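Long-range contacts in alpha-amylase (Eisenia fetida, PDB 6M4K), which probably catalyses the endohydrolysis of alpha-1,4-glucosidic linkages in starch-like polysaccharides, using calcium and chloride as cofactors: residues 266-272 with 313-317; 297-301 with 325-329. All coordinates share one frame; numbering follows the deposited sequence. Where two conformers were deposited one is given.

Both contacts lie in the TIM-barrel catalytic domain of this family 13 glycoside hydrolase, around the long loop between strand 295-297 and helix 322-334. Their centres are 10 Å apart, and their segments alternate along the chain: 266-272, 297-301, 313-317, 325-329. Contact 1 ties the late part of that loop to the end of helix 259-270; contact 2 ties its beginning to helix 322-334. They meet at Leu317, whose O packs 3.3 Å from Asp300 CB, and at Ile316, which touches Asp300 as well. Ala328 of helix 322-334 also packs on Val269 of helix 259-270. The loop is thus held against two successive barrel helices, away from the calcium site.

Contact 1: 266-272 with 313-317; sequences GNVVRKN and FGTIL
Asn272 ND2 donates to Gly314 O at 2.9 Å where the loop that follows the seventh strand of the TIM barrel lies along the C-terminal end of helix 259-270. Gly314 was modelled in two conformers, which leaves this bond less certain than its neighbours. A Schellman motif, with Lys271 at positive phi, ends the helix and turns the chain so that Asn272 ND2 also reaches back to Asn267 OD1, nearly straight (172°) and in the carbonyl plane of Asn267. Next along the loop, Thr315 OG1 donates to the same Asn267 OD1 at 2.9 Å, tilted from the carbonyl plane. This holds the Asn267 amide in rotation, while Thr315 CG2 rests beside it. At the backbone, Thr315 O accepts a weak bond from Arg270 NE and sits 3.3 Å from Gly266 CA, an approach that leaves no room for a side chain at Gly266. Ile316 O takes the straighter bond (160°) from Arg270 NH2 at 2.9 Å; the oxygen lies near the guanidinium plane, while the donor stands above the plane of the Ile316 carbonyl. The extended run from CG to NE carries this group across to the loop, where Glu321 is a distant, weak ion partner. An alanine in place of this arginine would remove both donors and is likely to leave Thr315 O and Ile316 O without this partner and the Leu317 methyl without its flat cover. Leu317 itself splits its branches: Leu317 CD2 lies over one guanidinium face, 3.5 Å from Arg270 NE, opposite the face met by Thr315 N, whereas Leu317 CD1 meets Val269 CB at 3.9 Å.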
# COMPACT_ATOMS: atom_id res chain seq x y z
N GLY A 266 -10.35 -10.22 -2.19
CA GLY A 266 -9.90 -11.08 -3.26
C GLY A 266 -10.74 -12.34 -3.38
O GLY A 266 -11.23 -12.68 -4.46
N ASN A 267 -10.97 -13.01 -2.25
CA ASN A 267 -11.81 -14.20 -2.26
C ASN A 267 -13.23 -13.88 -2.72
O ASN A 267 -13.84 -14.66 -3.47
CB ASN A 267 -11.81 -14.85 -0.88
CG ASN A 267 -10.59 -15.70 -0.63
OD1 ASN A 267 -10.02 -16.26 -1.57
ND2 ASN A 267 -10.17 -15.80 0.63
N VAL A 268 -13.78 -12.75 -2.28
CA VAL A 268 -15.16 -12.42 -2.63
C VAL A 268 -15.29 -12.14 -4.12
O VAL A 268 -16.15 -12.71 -4.80
CB VAL A 268 -15.68 -11.24 -1.79
CG1 VAL A 268 -17.01 -10.75 -2.36
CG2 VAL A 268 -15.86 -11.67 -0.33
N VAL A 269 -14.43 -11.27 -4.66
CA VAL A 269 -14.55 -10.90 -6.07
C VAL A 269 -14.23 -12.09 -6.97
O VAL A 269 -14.83 -12.24 -8.05
CB VAL A 269 -13.71 -9.65 -6.38
CG1 VAL A 269 -13.70 -9.35 -7.88
CG2 VAL A 269 -14.27 -8.46 -5.61
N ARG A 270 -13.32 -12.95 -6.55
CA ARG A 270 -13.03 -14.17 -7.30
C ARG A 270 -14.12 -15.23 -7.15
O ARG A 270 -14.10 -16.22 -7.89
CB ARG A 270 -11.73 -14.79 -6.81
CG ARG A 270 -10.47 -14.03 -7.20
CD ARG A 270 -9.29 -14.62 -6.49
NE ARG A 270 -8.01 -14.06 -6.93
CZ ARG A 270 -7.31 -14.51 -7.96
NH1 ARG A 270 -7.76 -15.53 -8.69
NH2 ARG A 270 -6.16 -13.94 -8.27
N LYS A 271 -15.04 -15.06 -6.20
CA LYS A 271 -16.06 -16.06 -5.88
C LYS A 271 -15.44 -17.38 -5.44
O LYS A 271 -15.98 -18.45 -5.71
CB LYS A 271 -17.03 -16.28 -7.04
CG LYS A 271 -17.68 -15.04 -7.55
CD LYS A 271 -18.45 -15.36 -8.80
CE LYS A 271 -18.45 -14.17 -9.70
NZ LYS A 271 -19.05 -14.44 -11.04
N ASN A 272 -14.29 -17.31 -4.78
CA ASN A 272 -13.63 -18.51 -4.29
C ASN A 272 -14.51 -19.21 -3.27
O ASN A 272 -15.12 -18.56 -2.40
CB ASN A 272 -12.29 -18.16 -3.64
CG ASN A 272 -11.19 -17.91 -4.66
OD1 ASN A 272 -11.31 -18.28 -5.82
ND2 ASN A 272 -10.10 -17.30 -4.21
N PHE A 313 -1.04 -17.69 -5.08
CA PHE A 313 -1.56 -16.91 -6.20
C PHE A 313 -3.07 -17.05 -6.40
O PHE A 313 -3.60 -16.55 -7.40
CB PHE A 313 -0.82 -17.29 -7.49
CG PHE A 313 0.52 -16.62 -7.63
CD1 PHE A 313 0.61 -15.28 -7.97
CD2 PHE A 313 1.69 -17.34 -7.44
CE1 PHE A 313 1.84 -14.66 -8.11
CE2 PHE A 313 2.93 -16.72 -7.57
CZ PHE A 313 2.99 -15.38 -7.91
N GLY A 314 -3.78 -17.68 -5.47
CA GLY A 314 -5.17 -18.03 -5.69
C GLY A 314 -6.23 -17.12 -5.09
O GLY A 314 -7.42 -17.40 -5.27
N THR A 315 -5.84 -16.05 -4.41
CA THR A 315 -6.73 -15.20 -3.63
C THR A 315 -6.49 -13.72 -3.91
O THR A 315 -7.42 -13.00 -4.30
CB THR A 315 -6.60 -15.47 -2.12
OG1 THR A 315 -7.13 -16.76 -1.81
CG2 THR A 315 -7.36 -14.42 -1.31
N ILE A 316 -5.25 -13.26 -3.74
CA ILE A 316 -4.95 -11.85 -3.96
C ILE A 316 -5.21 -11.47 -5.42
O ILE A 316 -4.88 -12.21 -6.35
CB ILE A 316 -3.50 -11.56 -3.54
CG1 ILE A 316 -3.28 -11.85 -2.05
CG2 ILE A 316 -3.11 -10.12 -3.87
CD1 ILE A 316 -4.23 -11.07 -1.12
N LEU A 317 -5.81 -10.30 -5.62
CA LEU A 317 -6.01 -9.75 -6.96
C LEU A 317 -4.93 -8.72 -7.27
O LEU A 317 -4.52 -7.94 -6.40
CB LEU A 317 -7.40 -9.13 -7.08
CG LEU A 317 -8.53 -10.15 -7.08
CD1 LEU A 317 -9.89 -9.47 -6.88
CD2 LEU A 317 -8.51 -10.95 -8.40

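Contact 2: 297-301 with 325-329; sequences VFIDN and YKIAT
Tyr325 OH donates to Asp300 OD1 at 2.6 Å, a short bond joining the segment just beyond the seventh barrel strand to helix 322-334, which follows it in the TIM-barrel order. From Phe298 the segment enters the FIDNHD sequence, which matches conserved region IV of family 13. The hydroxyl comes in on the syn side of the carboxylate, 27° out of its plane, while OD1 lies at the edge of the phenol ring; the two flat groups stand almost perpendicular, 80° apart. The other oxygen, Asp300 OD2, accepts from Gln305 NE2, and the buried carboxylate is thereby gripped at both ends.

Apolar contacts run through Ile299, which spreads its branches along the helix. Ile299 CG2 meets Tyr325 obliquely, 3.7 Å from both its CD1 and CE1. Ile299 CD1 approaches Ala328 CB at 4.0 Å. Ile299 CG1, between these branches along the side chain, lies 3.6 Å from Thr329 OG1. Leu265 of helix 259-270 also packs on this isoleucine.

Hydrogen bonds within the helix hold the Thr329 hydroxyl beside Tyr325. Tyr325 O accepts from both Thr329 N and Thr329 OG1, which reach it from opposite faces of its carbonyl plane. With CG of Tyr325 anti to its own N (chi1 -171°), the ring passes beneath this threonine, and Thr329 OG1 stands 4.2 Å above the plane of the Tyr325 ring, over its centre.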
# COMPACT_ATOMS: atom_id res chain seq x y z
N VAL A 297 -5.33 -0.11 4.40
CA VAL A 297 -5.96 -1.15 3.59
C VAL A 297 -5.51 -1.02 2.14
O VAL A 297 -5.09 0.05 1.68
CB VAL A 297 -7.51 -1.16 3.70
CG1 VAL A 297 -7.93 -1.27 5.17
CG2 VAL A 297 -8.12 0.09 3.10
N PHE A 298 -5.61 -2.13 1.41
CA PHE A 298 -5.05 -2.24 0.06
C PHE A 298 -5.47 -3.58 -0.52
O PHE A 298 -5.65 -4.56 0.21
CB PHE A 298 -3.51 -2.12 0.07
CG PHE A 298 -2.85 -3.04 1.07
CD1 PHE A 298 -2.76 -2.67 2.40
CD2 PHE A 298 -2.37 -4.29 0.70
CE1 PHE A 298 -2.21 -3.52 3.35
CE2 PHE A 298 -1.78 -5.14 1.65
CZ PHE A 298 -1.71 -4.75 2.98
N ILE A 299 -5.62 -3.62 -1.85
CA ILE A 299 -5.96 -4.88 -2.51
C ILE A 299 -4.76 -5.80 -2.60
O ILE A 299 -4.86 -7.01 -2.32
CB ILE A 299 -6.59 -4.60 -3.89
CG1 ILE A 299 -7.87 -3.76 -3.72
CG2 ILE A 299 -6.88 -5.91 -4.64
CD1 ILE A 299 -8.90 -4.35 -2.74
N ASP A 300 -3.60 -5.26 -2.99
CA ASP A 300 -2.36 -6.03 -3.06
C ASP A 300 -1.20 -5.13 -2.67
O ASP A 300 -1.33 -3.90 -2.63
CB ASP A 300 -2.14 -6.69 -4.46
CG ASP A 300 -1.88 -5.69 -5.58
OD1 ASP A 300 -2.37 -4.54 -5.52
OD2 ASP A 300 -1.20 -6.08 -6.57
N ASN A 301 -0.07 -5.76 -2.35
CA ASN A 301 1.18 -5.05 -2.12
C ASN A 301 2.29 -5.73 -2.93
O ASN A 301 2.05 -6.69 -3.68
CB ASN A 301 1.51 -4.90 -0.62
CG ASN A 301 2.05 -6.18 0.00
OD1 ASN A 301 2.01 -7.26 -0.60
ND2 ASN A 301 2.57 -6.06 1.23
N TYR A 325 -9.53 -7.00 -10.45
CA TYR A 325 -8.78 -6.05 -9.63
C TYR A 325 -9.45 -4.69 -9.60
O TYR A 325 -9.51 -4.03 -8.55
CB TYR A 325 -7.40 -5.92 -10.23
CG TYR A 325 -6.36 -5.15 -9.46
CD1 TYR A 325 -5.88 -5.60 -8.23
CD2 TYR A 325 -5.77 -4.02 -10.01
CE1 TYR A 325 -4.87 -4.91 -7.56
CE2 TYR A 325 -4.77 -3.33 -9.34
CZ TYR A 325 -4.33 -3.78 -8.12
OH TYR A 325 -3.32 -3.09 -7.51
N LYS A 326 -9.96 -4.23 -10.74
CA LYS A 326 -10.66 -2.95 -10.77
C LYS A 326 -11.96 -3.01 -9.98
O LYS A 326 -12.35 -2.03 -9.35
CB LYS A 326 -10.92 -2.53 -12.21
CG LYS A 326 -9.68 -2.07 -12.94
CD LYS A 326 -10.01 -1.67 -14.37
CE LYS A 326 -10.18 -2.88 -15.25
NZ LYS A 326 -10.42 -2.47 -16.67
N ILE A 327 -12.66 -4.15 -10.03
CA ILE A 327 -13.89 -4.29 -9.24
C ILE A 327 -13.57 -4.18 -7.75
O ILE A 327 -14.23 -3.44 -7.01
CB ILE A 327 -14.60 -5.61 -9.58
CG1 ILE A 327 -15.13 -5.57 -11.01
CG2 ILE A 327 -15.74 -5.85 -8.59
CD1 ILE A 327 -15.63 -6.93 -11.50
N ALA A 328 -12.58 -4.94 -7.30
CA ALA A 328 -12.21 -4.91 -5.88
C ALA A 328 -11.75 -3.53 -5.45
O ALA A 328 -12.10 -3.06 -4.36
CB ALA A 328 -11.11 -5.94 -5.63
N THR A 329 -10.94 -2.87 -6.29
CA THR A 329 -10.44 -1.53 -5.94
C THR A 329 -11.58 -0.52 -5.92
O THR A 329 -11.63 0.34 -5.04
CB THR A 329 -9.33 -1.11 -6.91
OG1 THR A 329 -8.26 -2.06 -6.88
CG2 THR A 329 -8.80 0.27 -6.54